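Alpha-1,3-glucanase (Bacillus circulans, PDB 5ZRU) probably hydrolyses alpha-1,3-linked glucan, this chain being the catalytic unit, a beta-sandwich domain joined to a parallel beta-helix. Local coordinates at residues Arg12-Pro17 against Val365-Ile370; Ala333-Gly338 against Gly359-Thr364; Leu378-Ser383 against Val392-Ser397; Tyr443-Asn448 against Asp482-Val487. All blocks are in the same frame, centred on the assembly; numbering follows the deposited sequence.

Contact 1 joins the two domains: the 12-17 loop of the N-terminal beta-sandwich part meets the corner between strands 364-366 and 369-371 of the beta-helix. The other three lie within the beta-helix; contact 2 falls between the two segments of contact 1, and contacts 3 and 4 come after. Contact 2 ties together successive coils, its centre about 9 Å from that of contact 3, where strands 378-381 and 395-397 face each other across the interior. Contact 4, about 14 Å from contact 3 between centres, packs two loops. Probable backbone hydrogen bonds join contacts 1 and 3, 2 and 3, and 3 and 4, so the interdomain corner belongs to a continuous coil stack.

Contact 1. Residues Arg12-Pro17 against Val365-Ile370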
loop_
_atom_site.group_PDB
_atom_site.type_symbol
_atom_site.label_atom_id
_atom_site.label_comp_id
_atom_site.label_asym_id
_atom_site.label_seq_id
_atom_site.Cartn_x
_atom_site.Cartn_y
_atom_site.Cartn_z
ATOM N N ARG A 12 -13.728 0.939 11.456
ATOM C CA ARG A 12 -12.291 0.782 11.247
ATOM C C ARG A 12 -12.058 0.426 9.787
ATOM O O ARG A 12 -12.864 -0.276 9.174
ATOM C CB ARG A 12 -11.681 -0.306 12.132
ATOM C CG ARG A 12 -11.903 -0.042 13.605
ATOM C CD ARG A 12 -11.300 -1.129 14.470
ATOM N NE ARG A 12 -11.504 -0.793 15.875
ATOM C CZ ARG A 12 -11.104 -1.549 16.886
ATOM N NH1 ARG A 12 -10.458 -2.683 16.645
ATOM N NH2 ARG A 12 -11.350 -1.160 18.133
ATOM N N GLY A 13 -10.949 0.917 9.240
ATOM C CA GLY A 13 -10.647 0.706 7.839
ATOM C C GLY A 13 -11.324 1.726 6.943
ATOM O O GLY A 13 -12.069 2.613 7.380
ATOM N N ALA A 14 -11.057 1.576 5.648
ATOM C CA ALA A 14 -11.578 2.466 4.622
ATOM C C ALA A 14 -12.987 2.064 4.215
ATOM O O ALA A 14 -13.381 0.899 4.323
ATOM C CB ALA A 14 -10.666 2.452 3.387
ATOM N N SER A 15 -13.748 3.044 3.740
ATOM C CA SER A 15 -15.090 2.814 3.209
ATOM C C SER A 15 -15.020 2.994 1.700
ATOM O O SER A 15 -14.818 4.112 1.211
ATOM C CB SER A 15 -16.114 3.764 3.832
ATOM O OG SER A 15 -17.400 3.497 3.295
ATOM N N MET A 16 -15.158 1.895 0.972
ATOM C CA MET A 16 -14.970 1.852 -0.467
ATOM C C MET A 16 -16.233 1.334 -1.137
ATOM O O MET A 16 -17.036 0.636 -0.507
ATOM C CB MET A 16 -13.777 0.953 -0.821
ATOM C CG MET A 16 -12.442 1.565 -0.432
ATOM S SD MET A 16 -12.038 2.836 -1.645
ATOM C CE MET A 16 -10.709 3.683 -0.808
ATOM N N PRO A 17 -16.456 1.675 -2.412
ATOM C CA PRO A 17 -17.699 1.258 -3.070
ATOM C C PRO A 17 -17.694 -0.178 -3.550
ATOM O O PRO A 17 -18.737 -0.645 -4.026
ATOM C CB PRO A 17 -17.814 2.233 -4.258
ATOM C CG PRO A 17 -16.438 2.648 -4.533
ATOM C CD PRO A 17 -15.714 2.667 -3.212
ATOM N N VAL A 365 -3.183 10.705 5.616
ATOM C CA VAL A 365 -3.723 9.731 4.666
ATOM C C VAL A 365 -4.962 9.128 5.312
ATOM O O VAL A 365 -4.891 8.622 6.440
ATOM C CB VAL A 365 -2.718 8.624 4.304
ATOM C CG1 VAL A 365 -3.356 7.653 3.315
ATOM C CG2 VAL A 365 -1.426 9.208 3.734
ATOM N N ARG A 366 -6.101 9.197 4.620
ATOM C CA ARG A 366 -7.319 8.683 5.228
ATOM C C ARG A 366 -8.246 8.065 4.190
ATOM O O ARG A 366 -8.204 8.388 3.000
ATOM C CB ARG A 366 -8.063 9.766 6.020
ATOM C CG ARG A 366 -8.595 10.911 5.195
ATOM C CD ARG A 366 -9.199 12.001 6.102
ATOM N NE ARG A 366 -9.790 13.067 5.299
ATOM C CZ ARG A 366 -10.028 14.300 5.733
ATOM N NH1 ARG A 366 -9.717 14.647 6.979
ATOM N NH2 ARG A 366 -10.565 15.195 4.912
ATOM N N ASN A 367 -9.089 7.162 4.682
ATOM C CA ASN A 367 -10.082 6.440 3.890
ATOM C C ASN A 367 -9.512 5.934 2.572
ATOM O O ASN A 367 -10.079 6.142 1.499
ATOM C CB ASN A 367 -11.328 7.288 3.636
ATOM C CG ASN A 367 -12.516 6.431 3.273
ATOM O OD1 ASN A 367 -12.849 5.499 3.995
ATOM N ND2 ASN A 367 -13.122 6.702 2.125
ATOM N N SER A 368 -8.395 5.221 2.660
ATOM C CA SER A 368 -7.701 4.766 1.467
ATOM C C SER A 368 -7.370 3.283 1.568
ATOM O O SER A 368 -7.269 2.709 2.655
ATOM C CB SER A 368 -6.422 5.578 1.235
ATOM O OG SER A 368 -6.739 6.934 0.928
ATOM N N SER A 369 -7.221 2.671 0.398
ATOM C CA SER A 369 -6.848 1.272 0.262
ATOM C C SER A 369 -5.361 1.235 -0.054
ATOM O O SER A 369 -4.940 1.751 -1.092
ATOM C CB SER A 369 -7.664 0.604 -0.851
ATOM O OG SER A 369 -7.094 -0.643 -1.246
ATOM N N ILE A 370 -4.568 0.669 0.862
ATOM C CA ILE A 370 -3.108 0.633 0.757
ATOM C C ILE A 370 -2.739 -0.842 0.655
ATOM O O ILE A 370 -2.764 -1.544 1.665
ATOM C CB ILE A 370 -2.432 1.285 1.971
ATOM C CG1 ILE A 370 -3.100 2.637 2.300
ATOM C CG2 ILE A 370 -0.906 1.410 1.748
ATOM C CD1 ILE A 370 -2.961 3.684 1.207
HETATM O O HOH W 1 -13.668 4.679 6.609
#
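Two side-chain torsions carry this join: N367 turns CG opposite its own backbone N (chi1 -160°), sending its amide toward S15, while M16 folds back at chi2 (-77°) and lays CE beside N367 O at 3.4 Å. The N367 amide then grips S15 at both ends. S15 N gives a short, nearly straight bond to N367 OD1 (2.6 Å, 171°), and N367 ND2 returns a longer one to S15 O at 3.2 Å, with both donors tilted somewhat from the carbonyl planes. A water donates to N367 OD1 at 2.9 Å and also to G13 O, giving OD1 two partners. Alongside, A14 CB rests 3.5 Å from S368 O. N367 occupies the corner between strands 364-366 and 369-371, and its ND2 also bonds N343 OD1 at the matching corner of the preceding coil, a step of the kind seen in the asparagine ladders of parallel beta-helices. The loop from the beta-sandwich domain thus docks on an amide held by the beta-helix through N343. The S15-N367 bonds join neutral groups and are probably little affected by pH, whereas R12 of the same loop makes a salt bridge to D493.

Contact 2. Residues Ala333-Gly338 against Gly359-Thr364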
loop_
_atom_site.group_PDB
_atom_site.type_symbol
_atom_site.label_atom_id
_atom_site.label_comp_id
_atom_site.label_asym_id
_atom_site.label_seq_id
_atom_site.Cartn_x
_atom_site.Cartn_y
_atom_site.Cartn_z
ATOM N N ALA A 333 15.271 23.288 3.532
ATOM C CA ALA A 333 14.194 22.591 2.843
ATOM C C ALA A 333 12.845 23.226 3.153
ATOM O O ALA A 333 12.599 23.693 4.268
ATOM C CB ALA A 333 14.182 21.113 3.244
ATOM N N ILE A 334 11.971 23.263 2.147
ATOM C CA ILE A 334 10.590 23.671 2.383
ATOM C C ILE A 334 9.796 22.409 2.680
ATOM O O ILE A 334 10.299 21.297 2.475
ATOM C CB ILE A 334 10.006 24.457 1.195
ATOM C CG1 ILE A 334 10.087 23.652 -0.097
ATOM C CG2 ILE A 334 10.721 25.805 1.049
ATOM C CD1 ILE A 334 9.382 24.330 -1.265
ATOM N N ILE A 335 8.575 22.555 3.196
ATOM C CA ILE A 335 7.787 21.394 3.595
ATOM C C ILE A 335 6.370 21.515 3.068
ATOM O O ILE A 335 5.845 22.617 2.859
ATOM C CB ILE A 335 7.738 21.189 5.127
ATOM C CG1 ILE A 335 6.857 22.250 5.799
ATOM C CG2 ILE A 335 9.152 21.167 5.723
ATOM C CD1 ILE A 335 6.516 21.931 7.256
ATOM N N ALA A 336 5.748 20.357 2.875
ATOM C CA ALA A 336 4.304 20.275 2.774
ATOM C C ALA A 336 3.698 20.339 4.169
ATOM O O ALA A 336 4.185 19.698 5.106
ATOM C CB ALA A 336 3.885 18.977 2.085
ATOM N N ASN A 337 2.629 21.118 4.297
ATOM C CA ASN A 337 1.927 21.326 5.558
ATOM C C ASN A 337 0.442 21.182 5.270
ATOM O O ASN A 337 -0.090 21.880 4.401
ATOM C CB ASN A 337 2.241 22.719 6.119
ATOM C CG ASN A 337 1.919 22.863 7.595
ATOM O OD1 ASN A 337 1.642 21.893 8.298
ATOM N ND2 ASN A 337 1.981 24.097 8.079
ATOM N N GLY A 338 -0.223 20.271 5.976
ATOM C CA GLY A 338 -1.661 20.110 5.805
ATOM C C GLY A 338 -2.099 19.349 4.572
ATOM O O GLY A 338 -3.250 19.488 4.149
ATOM N N GLY A 359 10.269 16.586 6.852
ATOM C CA GLY A 359 9.541 17.558 7.634
ATOM C C GLY A 359 8.094 17.764 7.253
ATOM O O GLY A 359 7.462 18.685 7.781
ATOM N N THR A 360 7.563 16.968 6.329
ATOM C CA THR A 360 6.127 16.959 6.074
ATOM C C THR A 360 5.379 16.895 7.398
ATOM O O THR A 360 5.667 16.039 8.241
ATOM C CB THR A 360 5.761 15.748 5.211
ATOM O OG1 THR A 360 6.465 15.808 3.962
ATOM C CG2 THR A 360 4.260 15.713 4.967
ATOM N N SER A 361 4.419 17.804 7.579
ATOM C CA SER A 361 3.762 17.996 8.867
ATOM C C SER A 361 2.265 18.205 8.685
ATOM O O SER A 361 1.790 18.593 7.612
ATOM C CB SER A 361 4.351 19.199 9.629
ATOM O OG SER A 361 5.709 18.967 9.966
ATOM N N ASN A 362 1.526 17.924 9.765
ATOM C CA ASN A 362 0.093 18.189 9.834
ATOM C C ASN A 362 -0.650 17.594 8.649
ATOM O O ASN A 362 -1.661 18.137 8.204
ATOM C CB ASN A 362 -0.173 19.692 9.933
ATOM C CG ASN A 362 0.394 20.279 11.192
ATOM O OD1 ASN A 362 0.039 19.856 12.288
ATOM N ND2 ASN A 362 1.301 21.240 11.048
ATOM N N SER A 363 -0.158 16.468 8.143
ATOM C CA SER A 363 -0.657 15.878 6.913
ATOM C C SER A 363 -1.281 14.521 7.211
ATOM O O SER A 363 -1.044 13.924 8.265
ATOM C CB SER A 363 0.472 15.752 5.882
ATOM O OG SER A 363 0.971 17.034 5.524
ATOM N N THR A 364 -2.091 14.041 6.267
ATOM C CA THR A 364 -3.008 12.945 6.550
ATOM C C THR A 364 -3.129 12.010 5.351
ATOM O O THR A 364 -3.183 12.466 4.204
ATOM C CB THR A 364 -4.401 13.492 6.920
ATOM O OG1 THR A 364 -4.296 14.380 8.048
ATOM C CG2 THR A 364 -5.366 12.352 7.254
HETATM O O HOH W 2 7.172 17.968 2.618
#
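The amides of N337 and N362 lie side by side, their planes turned 38° apart: N362 ND2 donates to N337 OD1 at 2.8 Å, in the plane of its own amide and onto a lone pair lying in the carbonyl plane of N337. The two side chains point the same way. N362 OD1 in turn takes a bond from N393 ND2 on the next coil, so a row of bonded amides runs along the outside of successive coils of the parallel beta-helix. The backbones beside them make a single bridge with parallel strand bonding. S361 N donates to A336 O at 3.1 Å, and S361 O accepts from G338 N, also at 3.1 Å. The same S361 O has a second donor, S363 OG at 2.7 Å, which comes from above the carbonyl plane. I335 covers the far end of the contact. With chi1 at 72°, its CG1 sits between the backbone N and the carbonyl carbon, and the CD1 beyond it reaches G359 O at 3.4 Å. G359, without a side chain and at positive phi, faces this isoleucine. Past G359, T360 OG1 bonds A357 O of its own coil, and it also receives a hydrogen from a water at 2.6 Å that accepts from A336 N.

Contact 3. Residues Leu378-Ser383 against Val392-Ser397; sequences LAVWTS and VNNTFS
In the packed interior of the parallel beta-helix, F396 reaches across from strand 395-397 to L378 and V380 on strand 378-381. The two strands belong to different walls. Their axes approach to 8.6 Å and run 169° apart, nearly antiparallel, and no hydrogen bond joins the two segments, so the contact rests on packing, chiefly of the F396 ring. F396 sends CG opposite its carbonyl carbon (chi1 -64°), which lays the ring along the opposing backbone. L378 CB sits squarely over one face, a CH-pi contact 3.5 Å from the ring centroid and only 8° off its normal, while L378 CD1 slides back along the phenylalanine stem to lie 3.8 Å from F396 CB. At the rim the ring meets the backbone itself: A379 O lies near the ring plane, 3.6 Å from F396 CZ. V380 spreads its two methyls between neighbours, CG2 approaching F396 CZ obliquely at 3.8 Å and CG1 meeting N394 ND2 at 3.6 Å. That amide is not left without partners among the apolar groups, because ND2 donates to T360 O and OD1 accepts from S363 N, both on the coil before. V365 adds to the packing against both L378 and F396. Between the two inward residues, A379 turns its methyl the other way, toward D352, a ligand of a bound calcium ion. Alternating inward and outward side chains, with apolar groups from facing walls meeting inside, is the pattern of the pectin lyase-like parallel beta-helix.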
loop_
_atom_site.group_PDB
_atom_site.type_symbol
_atom_site.label_atom_id
_atom_site.label_comp_id
_atom_site.label_asym_id
_atom_site.label_seq_id
_atom_site.Cartn_x
_atom_site.Cartn_y
_atom_site.Cartn_z
ATOM N N LEU A 378 2.257 2.987 4.944
ATOM C CA LEU A 378 2.180 4.405 5.273
ATOM C C LEU A 378 3.284 4.703 6.274
ATOM O O LEU A 378 3.343 4.073 7.335
ATOM C CB LEU A 378 0.809 4.763 5.863
ATOM C CG LEU A 378 -0.430 4.355 5.051
ATOM C CD1 LEU A 378 -1.687 4.653 5.854
ATOM C CD2 LEU A 378 -0.472 5.069 3.694
ATOM N N ALA A 379 4.149 5.656 5.952
ATOM C CA ALA A 379 5.303 5.908 6.804
ATOM C C ALA A 379 5.531 7.399 6.989
ATOM O O ALA A 379 5.290 8.194 6.078
ATOM C CB ALA A 379 6.575 5.281 6.217
ATOM N N VAL A 380 6.046 7.761 8.170
ATOM C CA VAL A 380 6.603 9.088 8.427
ATOM C C VAL A 380 8.097 8.917 8.690
ATOM O O VAL A 380 8.500 8.456 9.764
ATOM C CB VAL A 380 5.926 9.794 9.611
ATOM C CG1 VAL A 380 6.593 11.165 9.848
ATOM C CG2 VAL A 380 4.457 9.955 9.352
ATOM N N TRP A 381 8.923 9.292 7.728
ATOM C CA TRP A 381 10.375 9.305 7.922
ATOM C C TRP A 381 10.792 10.761 8.116
ATOM O O TRP A 381 10.863 11.533 7.156
ATOM C CB TRP A 381 11.086 8.657 6.738
ATOM C CG TRP A 381 12.591 8.767 6.807
ATOM C CD1 TRP A 381 13.346 9.013 7.913
ATOM C CD2 TRP A 381 13.505 8.655 5.714
ATOM N NE1 TRP A 381 14.679 9.061 7.582
ATOM C CE2 TRP A 381 14.806 8.841 6.235
ATOM C CE3 TRP A 381 13.353 8.410 4.348
ATOM C CZ2 TRP A 381 15.945 8.797 5.435
ATOM C CZ3 TRP A 381 14.489 8.357 3.553
ATOM C CH2 TRP A 381 15.769 8.549 4.100
ATOM N N THR A 382 11.086 11.137 9.361
ATOM C CA THR A 382 11.463 12.517 9.673
ATOM C C THR A 382 12.953 12.727 9.381
ATOM O O THR A 382 13.787 12.914 10.271
ATOM C CB THR A 382 11.108 12.855 11.117
ATOM O OG1 THR A 382 11.587 11.818 11.976
ATOM C CG2 THR A 382 9.585 12.969 11.289
ATOM N N SER A 383 13.272 12.698 8.085
ATOM C CA SER A 383 14.609 13.003 7.598
ATOM C C SER A 383 14.891 14.501 7.708
ATOM O O SER A 383 13.984 15.321 7.869
ATOM C CB SER A 383 14.764 12.544 6.149
ATOM O OG SER A 383 13.790 13.152 5.313
ATOM N N VAL A 392 5.979 16.699 12.110
ATOM C CA VAL A 392 5.111 16.599 13.281
ATOM C C VAL A 392 3.645 16.462 12.876
ATOM O O VAL A 392 3.232 16.891 11.797
ATOM C CB VAL A 392 5.261 17.813 14.230
ATOM C CG1 VAL A 392 6.687 17.917 14.767
ATOM C CG2 VAL A 392 4.835 19.107 13.531
ATOM N N ASN A 393 2.865 15.842 13.770
ATOM C CA ASN A 393 1.398 15.843 13.719
ATOM C C ASN A 393 0.841 15.260 12.419
ATOM O O ASN A 393 -0.119 15.782 11.855
ATOM C CB ASN A 393 0.848 17.258 13.935
ATOM C CG ASN A 393 1.417 17.920 15.167
ATOM O OD1 ASN A 393 1.815 17.242 16.118
ATOM N ND2 ASN A 393 1.466 19.260 15.160
ATOM N N ASN A 394 1.414 14.158 11.944
ATOM C CA ASN A 394 0.843 13.486 10.783
ATOM C C ASN A 394 -0.138 12.402 11.227
ATOM O O ASN A 394 -0.037 11.860 12.329
ATOM C CB ASN A 394 1.946 12.894 9.902
ATOM C CG ASN A 394 2.822 13.974 9.284
ATOM O OD1 ASN A 394 2.317 14.983 8.792
ATOM N ND2 ASN A 394 4.134 13.774 9.320
ATOM N N THR A 395 -1.110 12.105 10.365
ATOM C CA THR A 395 -2.225 11.229 10.710
ATOM C C THR A 395 -2.473 10.208 9.607
ATOM O O THR A 395 -2.629 10.585 8.443
ATOM C CB THR A 395 -3.510 12.030 10.914
ATOM O OG1 THR A 395 -3.313 12.999 11.950
ATOM C CG2 THR A 395 -4.674 11.092 11.259
ATOM N N PHE A 396 -2.562 8.932 9.986
ATOM C CA PHE A 396 -2.919 7.828 9.091
ATOM C C PHE A 396 -4.173 7.181 9.672
ATOM O O PHE A 396 -4.067 6.352 10.582
ATOM C CB PHE A 396 -1.795 6.781 8.989
ATOM C CG PHE A 396 -0.507 7.285 8.372
ATOM C CD1 PHE A 396 -0.516 8.182 7.312
ATOM C CD2 PHE A 396 0.718 6.830 8.849
ATOM C CE1 PHE A 396 0.686 8.631 6.751
ATOM C CE2 PHE A 396 1.917 7.268 8.291
ATOM C CZ PHE A 396 1.906 8.169 7.247
ATOM N N SER A 397 -5.358 7.528 9.165
ATOM C CA SER A 397 -6.572 7.055 9.817
ATOM C C SER A 397 -7.598 6.559 8.811
ATOM O O SER A 397 -7.670 7.041 7.683
ATOM C CB SER A 397 -7.194 8.154 10.703
ATOM O OG SER A 397 -6.343 8.396 11.821
#

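Contact 4. Residues Tyr443-Asn448 against Asp482-Val487; sequences YHFQNN and DPIKNV. With SO4 (sulfate ion), chain D.
N448 ND2 is shared between two carbonyls of the facing segment, K485 O at 2.8 Å and, more weakly, N486 O at 3.0 Å. Setting CG of N448 opposite its backbone N (chi1 175°) brings the amide there. N486 repays the contact: its ND2 donates to N448 O at 2.8 Å, nearly along the C=O axis and in the plane of its own amide. K485 bends at chi3, and its NZ gives a 2.7 Å bond to Q446 O, inside the type I turn that runs from F445 to N448. K485 N, by contrast, is buried with no partner in the model. At the other end H444 and D482 cross at about a right angle. H444 ND1 points straight at D482 OD2 (2.7 Å, 176°), the bond lying in the imidazole plane and reaching the oxygen on its anti side, while H444 NE2 bonds F440 O. A sulfate, probably from the crystallisation liquor, accepts from H444 N through O4 at 2.9 Å and from Q446 N through O2 at 2.8 Å. Midway, F445 CE2 packs 3.7 Å from I484 CD1, and a water links F445 N to P483 O. The F445 side chain also touches M436 of strand 435-437 and I451 of strand 451-459, while strand 484-485 pairs in parallel with 510-511.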
loop_
_atom_site.group_PDB
_atom_site.type_symbol
_atom_site.label_atom_id
_atom_site.label_comp_id
_atom_site.label_asym_id
_atom_site.label_seq_id
_atom_site.Cartn_x
_atom_site.Cartn_y
_atom_site.Cartn_z
ATOM N N TYR A 443 15.634 13.034 12.462
ATOM C CA TYR A 443 15.100 13.188 13.809
ATOM C C TYR A 443 14.493 11.889 14.303
ATOM O O TYR A 443 13.854 11.160 13.537
ATOM C CB TYR A 443 14.023 14.266 13.849
ATOM C CG TYR A 443 14.455 15.581 13.279
ATOM C CD1 TYR A 443 15.060 16.542 14.080
ATOM C CD2 TYR A 443 14.250 15.867 11.940
ATOM C CE1 TYR A 443 15.445 17.756 13.557
ATOM C CE2 TYR A 443 14.626 17.068 11.407
ATOM C CZ TYR A 443 15.227 18.009 12.215
ATOM O OH TYR A 443 15.597 19.208 11.661
ATOM N N HIS A 444 14.677 11.613 15.596
ATOM C CA HIS A 444 13.982 10.504 16.244
ATOM C C HIS A 444 12.951 11.057 17.226
ATOM O O HIS A 444 12.215 11.983 16.862
ATOM C CB HIS A 444 15.005 9.551 16.867
ATOM C CG HIS A 444 15.865 8.887 15.836
ATOM N ND1 HIS A 444 17.201 8.600 16.028
ATOM C CD2 HIS A 444 15.572 8.488 14.575
ATOM C CE1 HIS A 444 17.687 8.039 14.933
ATOM N NE2 HIS A 444 16.717 7.956 14.038
ATOM N N PHE A 445 12.858 10.515 18.447
ATOM C CA PHE A 445 11.683 10.754 19.286
ATOM C C PHE A 445 11.976 11.582 20.530
ATOM O O PHE A 445 11.134 11.632 21.432
ATOM C CB PHE A 445 11.038 9.418 19.691
ATOM C CG PHE A 445 10.570 8.600 18.517
ATOM C CD1 PHE A 445 9.414 8.954 17.827
ATOM C CD2 PHE A 445 11.300 7.507 18.082
ATOM C CE1 PHE A 445 8.997 8.222 16.724
ATOM C CE2 PHE A 445 10.892 6.777 16.986
ATOM C CZ PHE A 445 9.738 7.137 16.308
ATOM N N GLN A 446 13.139 12.231 20.601
ATOM C CA GLN A 446 13.525 12.906 21.839
ATOM C C GLN A 446 12.545 14.017 22.197
ATOM O O GLN A 446 12.256 14.239 23.380
ATOM C CB GLN A 446 14.938 13.471 21.713
ATOM C CG GLN A 446 15.376 14.250 22.944
ATOM C CD GLN A 446 16.775 14.814 22.816
ATOM O OE1 GLN A 446 17.763 14.079 22.881
ATOM N NE2 GLN A 446 16.867 16.128 22.633
ATOM N N ASN A 447 12.023 14.725 21.196
ATOM C CA ASN A 447 11.058 15.795 21.424
ATOM C C ASN A 447 9.634 15.379 21.071
ATOM O O ASN A 447 8.799 16.226 20.743
ATOM C CB ASN A 447 11.476 17.043 20.651
ATOM C CG ASN A 447 12.783 17.612 21.166
ATOM O OD1 ASN A 447 12.969 17.753 22.374
ATOM N ND2 ASN A 447 13.702 17.911 20.262
ATOM N N ASN A 448 9.339 14.085 21.145
ATOM C CA ASN A 448 7.992 13.593 20.877
ATOM C C ASN A 448 7.113 13.848 22.097
ATOM O O ASN A 448 7.340 13.273 23.166
ATOM C CB ASN A 448 8.021 12.106 20.545
ATOM C CG ASN A 448 6.638 11.531 20.387
ATOM O OD1 ASN A 448 5.717 12.224 19.942
ATOM N ND2 ASN A 448 6.473 10.261 20.759
ATOM N N ASP A 482 18.382 5.345 19.088
ATOM C CA ASP A 482 17.751 6.192 20.087
ATOM C C ASP A 482 16.534 5.491 20.690
ATOM O O ASP A 482 16.067 4.474 20.167
ATOM C CB ASP A 482 17.350 7.520 19.457
ATOM C CG ASP A 482 18.534 8.451 19.246
ATOM O OD1 ASP A 482 19.469 8.451 20.079
ATOM O OD2 ASP A 482 18.512 9.199 18.260
ATOM N N PRO A 483 16.008 5.987 21.809
ATOM C CA PRO A 483 14.858 5.329 22.438
ATOM C C PRO A 483 13.554 5.565 21.684
ATOM O O PRO A 483 13.391 6.520 20.924
ATOM C CB PRO A 483 14.802 5.961 23.836
ATOM C CG PRO A 483 15.529 7.267 23.689
ATOM C CD PRO A 483 16.604 7.019 22.684
ATOM N N ILE A 484 12.623 4.644 21.892
ATOM C CA ILE A 484 11.218 4.861 21.564
ATOM C C ILE A 484 10.554 5.415 22.813
ATOM O O ILE A 484 10.642 4.810 23.887
ATOM C CB ILE A 484 10.539 3.555 21.112
ATOM C CG1 ILE A 484 11.335 2.854 20.000
ATOM C CG2 ILE A 484 9.080 3.816 20.685
ATOM C CD1 ILE A 484 11.295 3.563 18.681
ATOM N N LYS A 485 9.897 6.568 22.680
ATOM C CA LYS A 485 9.431 7.333 23.831
ATOM C C LYS A 485 8.074 7.971 23.553
ATOM O O LYS A 485 7.857 8.524 22.474
ATOM C CB LYS A 485 10.456 8.419 24.179
ATOM C CG LYS A 485 10.001 9.419 25.196
ATOM C CD LYS A 485 11.164 10.283 25.694
ATOM C CE LYS A 485 11.704 11.228 24.638
ATOM N NZ LYS A 485 12.540 12.302 25.288
ATOM N N ASN A 486 7.169 7.886 24.537
ATOM C CA ASN A 486 5.864 8.563 24.548
ATOM C C ASN A 486 4.946 8.052 23.429
ATOM O O ASN A 486 4.600 8.755 22.472
ATOM C CB ASN A 486 6.034 10.088 24.477
ATOM C CG ASN A 486 6.753 10.657 25.694
ATOM O OD1 ASN A 486 6.698 10.089 26.786
ATOM N ND2 ASN A 486 7.430 11.783 25.508
ATOM N N VAL A 487 4.531 6.798 23.588
ATOM C CA VAL A 487 3.661 6.134 22.624
ATOM C C VAL A 487 2.532 5.460 23.388
ATOM O O VAL A 487 2.772 4.800 24.406
ATOM C CB VAL A 487 4.416 5.101 21.759
ATOM C CG1 VAL A 487 3.520 4.636 20.618
ATOM C CG2 VAL A 487 5.708 5.683 21.199
HETATM S S SO4 D . 16.343 13.270 18.376
HETATM O O1 SO4 D . 17.446 12.737 19.182
HETATM O O2 SO4 D . 15.146 12.501 18.664
HETATM O O3 SO4 D . 16.117 14.675 18.711
HETATM O O4 SO4 D . 16.689 13.149 16.961
HETATM O O HOH W 3 14.496 8.947 20.237
#